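Local coordinates for outer membrane porin protein 32 (Delftia acidovorans, PDB 2FGQ) that forms anion-selective channels as a homotrimeric porin of the bacterial outer membrane, at residues K19-D24 with G309-G314. Residues are numbered along the deposited sequence; the frame is centred on the assembly and turned at random.
Sequences KDAAGD and GVYAGG. With CA (calcium ion), chain C.
Y311 lays one face of its ring against D20, whose CB stands 3.7 Å from the ring centroid and 17° off the normal, a CH-pi contact displaced toward the phenol end of the ring, so that D20 CB comes within 3.5 Å of Y311 CZ. The opposite face is covered by its own loop, with G313 N over the ring centre. Y311 CG runs anti to the backbone N (chi1 -175°), sending the ring across to the neighbouring loop, where Y311 OH passes alongside A21, 3.6 Å from A21 CB. Y311 OH also donates to G314 O at 2.7 Å, meeting a lone pair in the carbonyl plane, and this bond ties the end of the side chain back to its own loop.

This pairing shows how two loops of a 16-stranded porin barrel can be joined side by side: 19-24 links strands 4-17 and 26-48, whereas 309-314 precedes the last strand, 320-331. The 20-23 portion is a type I turn; D20 OD1 accepts from A22 N (2.9 Å), an Asx turn, and also from D24 N (3.0 Å), the two donors coming from opposite faces of the carboxylate. D20 OD2 forms salt bridges with R26 and with K159 of the second subunit. A leucine in place of Y311 would probably leave G314 O without its hydroxyl donor and D20 CB without an aromatic face to rest on. Two residues before the ring, G309 O binds calcium at 2.3 Å, a site shared with L29, D64 and, from the second subunit, N136 and E158.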
ATOM      1  N   LYS A  19     -14.700  18.840 -23.257  1.00 17.08           N
ATOM      2  CA  LYS A  19     -13.599  19.791 -23.206  1.00 18.73           C
ATOM      3  C   LYS A  19     -12.800  19.674 -21.926  1.00 17.86           C
ATOM      4  O   LYS A  19     -13.349  19.389 -20.846  1.00 18.28           O
ATOM      5  CB  LYS A  19     -14.067  21.241 -23.340  1.00 21.14           C
ATOM      6  CG  LYS A  19     -15.359  21.570 -22.872  1.00 24.63           C
ATOM      7  CD  LYS A  19     -15.754  22.979 -23.397  1.00 24.21           C
ATOM      8  CE  LYS A  19     -16.697  22.970 -24.597  1.00 24.17           C
ATOM      9  NZ  LYS A  19     -17.635  24.149 -24.567  1.00 24.52           N
ATOM     10  N   ASP A  20     -11.515  19.956 -22.056  1.00 17.99           N
ATOM     11  CA  ASP A  20     -10.595  20.055 -20.943  1.00 18.52           C
ATOM     12  C   ASP A  20     -10.089  21.498 -20.876  1.00 19.56           C
ATOM     13  O   ASP A  20     -10.714  22.372 -21.447  1.00 20.88           O
ATOM     14  CB  ASP A  20      -9.490  19.016 -21.093  1.00 19.20           C
ATOM     15  CG  ASP A  20      -8.588  19.253 -22.277  1.00 20.03           C
ATOM     16  OD1 ASP A  20      -8.680  20.314 -22.951  1.00 20.57           O
ATOM     17  OD2 ASP A  20      -7.757  18.369 -22.619  1.00 22.37           O
ATOM     18  N   ALA A  21      -8.982  21.747 -20.198  1.00 20.38           N
ATOM     19  CA  ALA A  21      -8.507  23.128 -20.001  1.00 22.40           C
ATOM     20  C   ALA A  21      -8.042  23.797 -21.291  1.00 24.39           C
ATOM     21  O   ALA A  21      -7.979  25.032 -21.365  1.00 24.98           O
ATOM     22  CB  ALA A  21      -7.407  23.166 -18.951  1.00 23.17           C
ATOM     23  N   ALA A  22      -7.770  22.981 -22.311  1.00 25.06           N
ATOM     24  CA  ALA A  22      -7.406  23.436 -23.655  1.00 26.61           C
ATOM     25  C   ALA A  22      -8.561  23.388 -24.658  1.00 26.70           C
ATOM     26  O   ALA A  22      -8.392  23.740 -25.828  1.00 29.27           O
ATOM     27  CB  ALA A  22      -6.270  22.587 -24.147  1.00 27.19           C
ATOM     28  N   GLY A  23      -9.731  22.932 -24.233  1.00 25.45           N
ATOM     29  CA  GLY A  23     -10.887  22.833 -25.100  1.00 24.95           C
ATOM     30  C   GLY A  23     -10.968  21.528 -25.894  1.00 24.01           C
ATOM     31  O   GLY A  23     -11.837  21.406 -26.762  1.00 25.68           O
ATOM     32  N   ASP A  24     -10.124  20.554 -25.554  1.00 23.30           N
ATOM     33  CA  ASP A  24     -10.092  19.239 -26.232  1.00 22.17           C
ATOM     34  C   ASP A  24     -10.920  18.214 -25.476  1.00 20.30           C
ATOM     35  O   ASP A  24     -10.962  18.255 -24.258  1.00 20.37           O
ATOM     36  CB  ASP A  24      -8.667  18.714 -26.287  1.00 23.65           C
ATOM     37  CG  ASP A  24      -7.741  19.616 -27.077  1.00 27.97           C
ATOM     38  OD1 ASP A  24      -8.176  20.182 -28.097  1.00 32.96           O
ATOM     39  OD2 ASP A  24      -6.566  19.812 -26.736  1.00 35.39           O
ATOM     40  N   GLY A 309     -10.292   9.471 -12.971  1.00 10.69           N
ATOM     41  CA  GLY A 309      -9.500   8.562 -13.786  1.00 11.49           C
ATOM     42  C   GLY A 309      -9.515   8.905 -15.243  1.00 12.11           C
ATOM     43  O   GLY A 309      -8.859   8.211 -16.022  1.00 11.62           O
ATOM     44  N   VAL A 310     -10.250   9.948 -15.630  1.00 11.91           N
ATOM     45  CA  VAL A 310     -10.261  10.374 -17.035  1.00 13.12           C
ATOM     46  C   VAL A 310      -9.866  11.836 -17.144  1.00 12.90           C
ATOM     47  O   VAL A 310      -8.827  12.161 -17.715  1.00 14.20           O
ATOM     48  CB  VAL A 310     -11.601  10.059 -17.750  1.00 13.73           C
ATOM     49  CG1 VAL A 310     -11.587  10.587 -19.188  1.00 15.94           C
ATOM     50  CG2 VAL A 310     -11.816   8.556 -17.754  1.00 14.35           C
ATOM     51  N   TYR A 311     -10.692  12.715 -16.585  1.00 11.57           N
ATOM     52  CA  TYR A 311     -10.349  14.128 -16.526  1.00 12.94           C
ATOM     53  C   TYR A 311     -11.200  14.768 -15.431  1.00 13.22           C
ATOM     54  O   TYR A 311     -12.425  14.644 -15.449  1.00 14.25           O
ATOM     55  CB  TYR A 311     -10.593  14.827 -17.866  1.00 12.46           C
ATOM     56  CG  TYR A 311     -10.116  16.276 -17.823  1.00 13.75           C
ATOM     57  CD1 TYR A 311      -8.770  16.576 -17.775  1.00 15.43           C
ATOM     58  CD2 TYR A 311     -11.035  17.337 -17.713  1.00 13.24           C
ATOM     59  CE1 TYR A 311      -8.332  17.892 -17.650  1.00 16.18           C
ATOM     60  CE2 TYR A 311     -10.592  18.678 -17.594  1.00 14.60           C
ATOM     61  CZ  TYR A 311      -9.252  18.938 -17.563  1.00 15.08           C
ATOM     62  OH  TYR A 311      -8.773  20.226 -17.454  1.00 17.67           O
ATOM     63  N   ALA A 312     -10.549  15.462 -14.512  1.00 13.95           N
ATOM     64  CA  ALA A 312     -11.233  16.145 -13.416  1.00 14.36           C
ATOM     65  C   ALA A 312     -10.670  17.545 -13.184  1.00 14.46           C
ATOM     66  O   ALA A 312     -10.880  18.130 -12.100  1.00 15.84           O
ATOM     67  CB  ALA A 312     -11.142  15.299 -12.150  1.00 15.20           C
ATOM     68  N   GLY A 313     -10.021  18.105 -14.205  1.00 14.92           N
ATOM     69  CA  GLY A 313      -9.516  19.461 -14.139  1.00 14.81           C
ATOM     70  C   GLY A 313     -10.578  20.467 -14.533  1.00 14.99           C
ATOM     71  O   GLY A 313     -11.764  20.175 -14.667  1.00 14.95           O
ATOM     72  N   GLY A 314     -10.118  21.692 -14.695  1.00 15.96           N
ATOM     73  CA  GLY A 314     -10.974  22.786 -15.067  1.00 16.33           C
ATOM     74  C   GLY A 314     -11.191  22.909 -16.552  1.00 16.17           C
ATOM     75  O   GLY A 314     -10.662  22.151 -17.377  1.00 17.10           O
TER
HETATM   76 CA    CA C 501      -7.932   6.189 -16.514  1.00 10.48          CA
HETATM   77  O   HOH W   1      -5.822   6.848 -15.427  1.00 13.53           O